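Local coordinates for protein putative ABC transporter subunit, substrate-binding component (Rhodopseudomonas palustris, PDB 4EVQ) that binds 4-hydroxybenzoate, probably as the solute-binding component of an ABC transporter that takes up lignin-derived aromatic compounds, at residues Thr75-Ile78 with Gln79-Ala83; Leu299-Ala302 with Gly303-Val307. All coordinates share one frame; numbering follows the deposited sequence.

Interaction 1 (Thr75-Ile78 with Gln79-Ala83); sequences TKLI and QSEKA. With SO4 (sulfate ion), chain C.
Lys76, on the last turn of helix 67-80, meets Glu81, just past its end. The lysine stays extended as far as CE, then bends at chi4 (64°), which brings NZ to 3.1 Å from Glu81 OE2 in a salt bridge on the anti side of the carboxylate, 34° out of its plane. On the tight side, Glu81 N reaches Lys76 O at 2.8 Å, a pi-type turn, and Ala83 N returns to Leu77 O at 3.0 Å while the Ala83 methyl rests near that oxygen. Gln79 N donates to Thr75 O at 2.8 Å, and Gln79 CG packs 3.5 Å from Thr75 CG2. Leu77 itself points into the core against Val59 and Val61. The solvent side is looser: Lys76 NZ also donates to O4 of a sulfate at 2.8 Å, an ion probably taken from the crystallisation liquor, and one water donates both to Ile78 O and to Ala83 O, each at 2.7 Å from its oxygen. Lys82, with positive phi, breaks the helical path. The widened, water-bridged turn is a helix C-terminus in a beta-alpha-beta crossover, between strands 54-62 and 85-88 of the N-terminal sheet of a periplasmic binding protein.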
ATOM      1  N   THR A  75     -18.713   6.182  10.044  1.00 15.53           N
ATOM      2  CA  THR A  75     -20.053   6.746  10.141  1.00 18.26           C
ATOM      3  C   THR A  75     -19.996   8.263  10.313  1.00 18.92           C
ATOM      4  O   THR A  75     -20.784   8.966   9.654  1.00 20.21           O
ATOM      5  CB  THR A  75     -20.807   6.070  11.274  1.00 20.98           C
ATOM      6  OG1 THR A  75     -20.927   4.671  10.961  1.00 23.26           O
ATOM      7  CG2 THR A  75     -22.205   6.671  11.437  1.00 22.84           C
ATOM      8  N   LYS A  76     -19.098   8.772  11.167  1.00 18.83           N
ATOM      9  CA  LYS A  76     -18.919  10.242  11.303  1.00 19.03           C
ATOM     10  C   LYS A  76     -18.652  10.885   9.929  1.00 17.85           C
ATOM     11  O   LYS A  76     -19.252  11.892   9.569  1.00 19.74           O
ATOM     12  CB  LYS A  76     -17.768  10.609  12.271  1.00 21.47           C
ATOM     13  CG  LYS A  76     -17.263  12.102  12.212  1.00 22.74           C
ATOM     14  CD  LYS A  76     -15.993  12.355  13.117  1.00 24.06           C
ATOM     15  CE  LYS A  76     -15.513  13.785  13.022  1.00 25.10           C
ATOM     16  NZ  LYS A  76     -16.497  14.826  13.542  1.00 24.70           N
ATOM     17  N   LEU A  77     -17.778  10.296   9.141  1.00 15.83           N
ATOM     18  CA  LEU A  77     -17.398  10.892   7.877  1.00 16.29           C
ATOM     19  C   LEU A  77     -18.547  10.861   6.877  1.00 16.02           C
ATOM     20  O   LEU A  77     -18.771  11.847   6.183  1.00 16.37           O
ATOM     21  CB  LEU A  77     -16.214  10.163   7.236  1.00 17.46           C
ATOM     22  CG  LEU A  77     -14.884  10.677   7.676  1.00 17.68           C
ATOM     23  CD1 LEU A  77     -13.804   9.828   7.040  1.00 17.70           C
ATOM     24  CD2 LEU A  77     -14.694  12.132   7.311  1.00 17.91           C
ATOM     25  N   ILE A  78     -19.257   9.733   6.791  1.00 16.09           N
ATOM     26  CA  ILE A  78     -20.319   9.605   5.808  1.00 17.05           C
ATOM     27  C   ILE A  78     -21.557  10.374   6.241  1.00 19.06           C
ATOM     28  O   ILE A  78     -22.153  11.078   5.428  1.00 20.59           O
ATOM     29  CB  ILE A  78     -20.660   8.104   5.541  1.00 16.89           C
ATOM     30  CG1 ILE A  78     -19.461   7.368   4.926  1.00 16.79           C
ATOM     31  CG2 ILE A  78     -21.931   7.956   4.651  1.00 17.92           C
ATOM     32  CD1 ILE A  78     -19.684   5.851   4.805  1.00 16.66           C
ATOM     33  N   GLN A  79     -21.949  10.242   7.509  1.00 20.51           N
ATOM     34  CA  GLN A  79     -23.208  10.816   7.985  1.00 23.29           C
ATOM     35  C   GLN A  79     -23.003  12.229   8.535  1.00 24.42           C
ATOM     36  O   GLN A  79     -23.561  13.178   8.005  1.00 27.35           O
ATOM     37  CB  GLN A  79     -23.854   9.913   9.037  1.00 27.09           C
ATOM     38  CG  GLN A  79     -23.746   8.419   8.761  1.00 32.25           C
ATOM     39  CD  GLN A  79     -24.831   7.827   7.906  1.00 36.84           C
ATOM     40  OE1 GLN A  79     -25.030   8.192   6.735  1.00 39.21           O
ATOM     41  NE2 GLN A  79     -25.539   6.860   8.480  1.00 38.53           N
ATOM     42  N   SER A  80     -22.207  12.393   9.579  1.00 23.87           N
ATOM     43  CA  SER A  80     -22.120  13.694  10.254  1.00 23.53           C
ATOM     44  C   SER A  80     -21.424  14.772   9.416  1.00 21.79           C
ATOM     45  O   SER A  80     -21.846  15.930   9.364  1.00 22.61           O
ATOM     46  CB  SER A  80     -21.369  13.522  11.583  1.00 26.51           C
ATOM     47  OG  SER A  80     -21.905  12.419  12.300  1.00 31.31           O
ATOM     48  N   GLU A  81     -20.321  14.391   8.787  1.00 19.59           N
ATOM     49  CA  GLU A  81     -19.547  15.325   7.966  1.00 18.70           C
ATOM     50  C   GLU A  81     -20.102  15.436   6.554  1.00 18.74           C
ATOM     51  O   GLU A  81     -19.703  16.322   5.798  1.00 20.46           O
ATOM     52  CB  GLU A  81     -18.091  14.887   7.844  1.00 18.36           C
ATOM     53  CG  GLU A  81     -17.328  14.801   9.153  1.00 18.69           C
ATOM     54  CD  GLU A  81     -16.861  16.130   9.679  1.00 21.18           C
ATOM     55  OE1 GLU A  81     -17.164  17.184   9.061  1.00 22.33           O
ATOM     56  OE2 GLU A  81     -16.167  16.097  10.724  1.00 21.35           O
ATOM     57  N   LYS A  82     -20.998  14.521   6.199  1.00 18.94           N
ATOM     58  CA  LYS A  82     -21.604  14.457   4.857  1.00 19.99           C
ATOM     59  C   LYS A  82     -20.551  14.501   3.753  1.00 17.69           C
ATOM     60  O   LYS A  82     -20.668  15.250   2.788  1.00 19.29           O
ATOM     61  CB  LYS A  82     -22.649  15.578   4.694  1.00 24.74           C
ATOM     62  CG  LYS A  82     -23.729  15.555   5.804  1.00 29.79           C
ATOM     63  CD  LYS A  82     -24.701  16.723   5.689  1.00 33.76           C
ATOM     64  CE  LYS A  82     -24.008  18.093   5.878  1.00 36.73           C
ATOM     65  NZ  LYS A  82     -24.982  19.171   6.240  1.00 38.60           N
ATOM     66  N   ALA A  83     -19.546  13.618   3.840  1.00 15.97           N
ATOM     67  CA  ALA A  83     -18.522  13.627   2.822  1.00 16.22           C
ATOM     68  C   ALA A  83     -19.136  13.280   1.474  1.00 16.62           C
ATOM     69  O   ALA A  83     -20.046  12.475   1.380  1.00 16.43           O
ATOM     70  CB  ALA A  83     -17.472  12.593   3.160  1.00 16.31           C
TER
HETATM   71  S   SO4 C 401     -15.267  18.669  12.949  0.70 17.28           S
HETATM   72  O1  SO4 C 401     -14.000  19.258  13.431  0.70 15.63           O
HETATM   73  O2  SO4 C 401     -16.493  19.313  13.439  0.70 17.87           O
HETATM   74  O3  SO4 C 401     -15.339  18.440  11.503  0.70 19.48           O
HETATM   75  O4  SO4 C 401     -15.204  17.363  13.577  0.70 19.74           O
HETATM   76  O   HOH W   1     -22.035  11.142   2.724  1.00 21.26           O
HETATM   77  O   HOH W   2     -25.269  10.452   4.799  0.50 31.02           O

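Interaction 2 (Leu299-Ala302 with Gly303-Val307); sequences LLDA and GVKAV
Leu299 to Ala302 pair with Gly303 to Ala306 through four successive i to i+4 backbone hydrogen bonds near the end of helix 288-306. Gly303 N donates to Leu299 O at 3.1 Å, and Val304 N to Leu300 O at 2.9 Å, with an almost straight N-H...O angle of 171°. Lys305 N also donates to Asp301 O. The last of the four, from Ala306 N to Ala302 O at 3.1 Å, is more bent. Beyond it Val307 leaves the helical conformation, and its N keeps only weak bonds to Gly303 O and Val304 O.

The apolar pair across the contact is Leu300 and Val304, both buried. Leu300 CD1 lies 3.9 Å from Val304 CG2, and this same methyl sits 3.3 Å from Leu300 O, close by the carbonyl that receives the amide of its own residue. Leu300 reaches on to Val19 and Leu51, and Val304 to Leu17, so the pair faces the sheet.

The charged pair, Asp301 and Lys305, is less direct. The first two torsions of Lys305 (chi1 -75°, chi2 160°) lay its aliphatic part beside the carboxylate, with CD 3.4 Å from Asp301 OD1. The bend at chi3 then sets the direction of CE and NZ, and NZ stops 4.5 Å from Asp301 OD2, beyond a salt bridge. Any attraction between the charges is probably weak. Both carboxylate oxygens are instead taken by neighbours, OD2 by Tyr43 OH and OD1 by the backbone N of Gly52, which fix the group's rotation and tie the helix to helix 30-46 and to the residue just after strand 50-51.

A regular alpha-helical end of this kind, packed by one face on strands 17-23 and 50-51, is the helix-on-sheet layer of the alpha/beta N-terminal lobe in the leucine-binding protein family.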
ATOM      1  N   LEU A 299      -7.434   9.281  -9.914  1.00 11.34           N
ATOM      2  CA  LEU A 299      -8.621   8.482 -10.123  1.00 10.84           C
ATOM      3  C   LEU A 299      -9.868   9.308  -9.802  1.00 11.99           C
ATOM      4  O   LEU A 299     -10.863   9.288 -10.562  1.00 13.66           O
ATOM      5  CB  LEU A 299      -8.546   7.242  -9.238  1.00 11.75           C
ATOM      6  CG  LEU A 299      -9.665   6.231  -9.435  1.00 12.54           C
ATOM      7  CD1 LEU A 299      -9.679   5.674 -10.870  1.00 13.43           C
ATOM      8  CD2 LEU A 299      -9.593   5.106  -8.406  1.00 13.51           C
ATOM      9  N   LEU A 300      -9.861  10.029  -8.685  1.00 11.50           N
ATOM     10  CA  LEU A 300     -10.972  10.892  -8.355  1.00 12.09           C
ATOM     11  C   LEU A 300     -11.144  11.945  -9.398  1.00 13.51           C
ATOM     12  O   LEU A 300     -12.304  12.243  -9.773  1.00 14.43           O
ATOM     13  CB  LEU A 300     -10.750  11.510  -6.970  1.00 13.27           C
ATOM     14  CG  LEU A 300     -11.914  12.391  -6.473  1.00 15.20           C
ATOM     15  CD1 LEU A 300     -13.228  11.628  -6.489  1.00 16.34           C
ATOM     16  CD2 LEU A 300     -11.622  12.912  -5.078  1.00 15.92           C
ATOM     17  N   ASP A 301     -10.086  12.554  -9.899  1.00 13.91           N
ATOM     18  CA  ASP A 301     -10.204  13.561 -10.945  1.00 15.76           C
ATOM     19  C   ASP A 301     -10.915  12.986 -12.156  1.00 15.69           C
ATOM     20  O   ASP A 301     -11.768  13.665 -12.751  1.00 15.57           O
ATOM     21  CB  ASP A 301      -8.775  14.028 -11.328  1.00 17.00           C
ATOM     22  CG  ASP A 301      -8.722  15.422 -11.965  1.00 22.22           C
ATOM     23  OD1 ASP A 301      -9.689  16.168 -11.930  1.00 23.55           O
ATOM     24  OD2 ASP A 301      -7.620  15.775 -12.433  1.00 24.78           O
ATOM     25  N   ALA A 302     -10.601  11.763 -12.542  1.00 16.64           N
ATOM     26  CA  ALA A 302     -11.229  11.131 -13.687  1.00 17.05           C
ATOM     27  C   ALA A 302     -12.729  11.011 -13.452  1.00 16.65           C
ATOM     28  O   ALA A 302     -13.560  11.268 -14.374  1.00 17.70           O
ATOM     29  CB  ALA A 302     -10.618   9.778 -13.953  1.00 18.01           C
ATOM     30  N   GLY A 303     -13.120  10.598 -12.249  1.00 15.71           N
ATOM     31  CA  GLY A 303     -14.526  10.437 -11.909  1.00 15.60           C
ATOM     32  C   GLY A 303     -15.250  11.774 -11.932  1.00 16.61           C
ATOM     33  O   GLY A 303     -16.298  11.911 -12.591  1.00 17.22           O
ATOM     34  N   VAL A 304     -14.718  12.785 -11.273  1.00 16.34           N
ATOM     35  CA  VAL A 304     -15.375  14.084 -11.176  1.00 18.30           C
ATOM     36  C   VAL A 304     -15.443  14.757 -12.552  1.00 18.77           C
ATOM     37  O   VAL A 304     -16.464  15.357 -12.914  1.00 19.37           O
ATOM     38  CB  VAL A 304     -14.663  15.006 -10.167  1.00 19.63           C
ATOM     39  CG1 VAL A 304     -15.383  16.337 -10.123  1.00 20.28           C
ATOM     40  CG2 VAL A 304     -14.659  14.401  -8.809  1.00 18.93           C
ATOM     41  N   LYS A 305     -14.403  14.657 -13.364  1.00 19.07           N
ATOM     42  CA  LYS A 305     -14.447  15.233 -14.702  1.00 21.65           C
ATOM     43  C   LYS A 305     -15.544  14.577 -15.544  1.00 21.07           C
ATOM     44  O   LYS A 305     -16.222  15.260 -16.325  1.00 21.32           O
ATOM     45  CB  LYS A 305     -13.098  15.084 -15.393  1.00 25.01           C
ATOM     46  CG  LYS A 305     -12.073  16.059 -14.858  1.00 29.43           C
ATOM     47  CD  LYS A 305     -10.661  15.623 -15.170  1.00 33.60           C
ATOM     48  CE  LYS A 305     -10.241  16.101 -16.519  1.00 36.36           C
ATOM     49  NZ  LYS A 305      -8.838  15.614 -16.740  1.00 38.39           N
ATOM     50  N   ALA A 306     -15.727  13.266 -15.407  1.00 21.56           N
ATOM     51  CA  ALA A 306     -16.706  12.538 -16.234  1.00 21.43           C
ATOM     52  C   ALA A 306     -18.116  12.980 -15.917  1.00 22.51           C
ATOM     53  O   ALA A 306     -18.993  12.909 -16.804  1.00 23.83           O
ATOM     54  CB  ALA A 306     -16.564  11.023 -16.035  1.00 21.32           C
ATOM     55  N   VAL A 307     -18.360  13.502 -14.721  1.00 21.99           N
ATOM     56  CA  VAL A 307     -19.704  14.020 -14.391  1.00 21.97           C
ATOM     57  C   VAL A 307     -19.763  15.543 -14.351  1.00 23.27           C
ATOM     58  O   VAL A 307     -20.700  16.134 -13.791  1.00 23.49           O
ATOM     59  CB  VAL A 307     -20.253  13.411 -13.066  1.00 20.93           C
ATOM     60  CG1 VAL A 307     -20.477  11.937 -13.229  1.00 21.80           C
ATOM     61  CG2 VAL A 307     -19.330  13.675 -11.890  1.00 20.37           C
TER

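How the interactions relate
Interactions 1 and 2 close two different helices, 67-80 and 288-306, and do not touch: their centres are 21 Å apart and their nearest atoms about 10 Å. Both serve the same mixed sheet. Strand 17-23 relates them, since Leu17 and Val19 meet residues 299-307 while the intervening Lys18 bonds to Glu81 O, consistent with helices packed on opposite faces of that sheet. Each lies towards the periphery, with centres 25 Å and 22 Å from the centre of the chain. The pocket holding 4-hydroxybenzoate draws its residues from between positions 29 and 289, and residues 299-307 fall beyond that span; helix 288-306 starts at the end of it, and interaction 2 lies at the helix's other end.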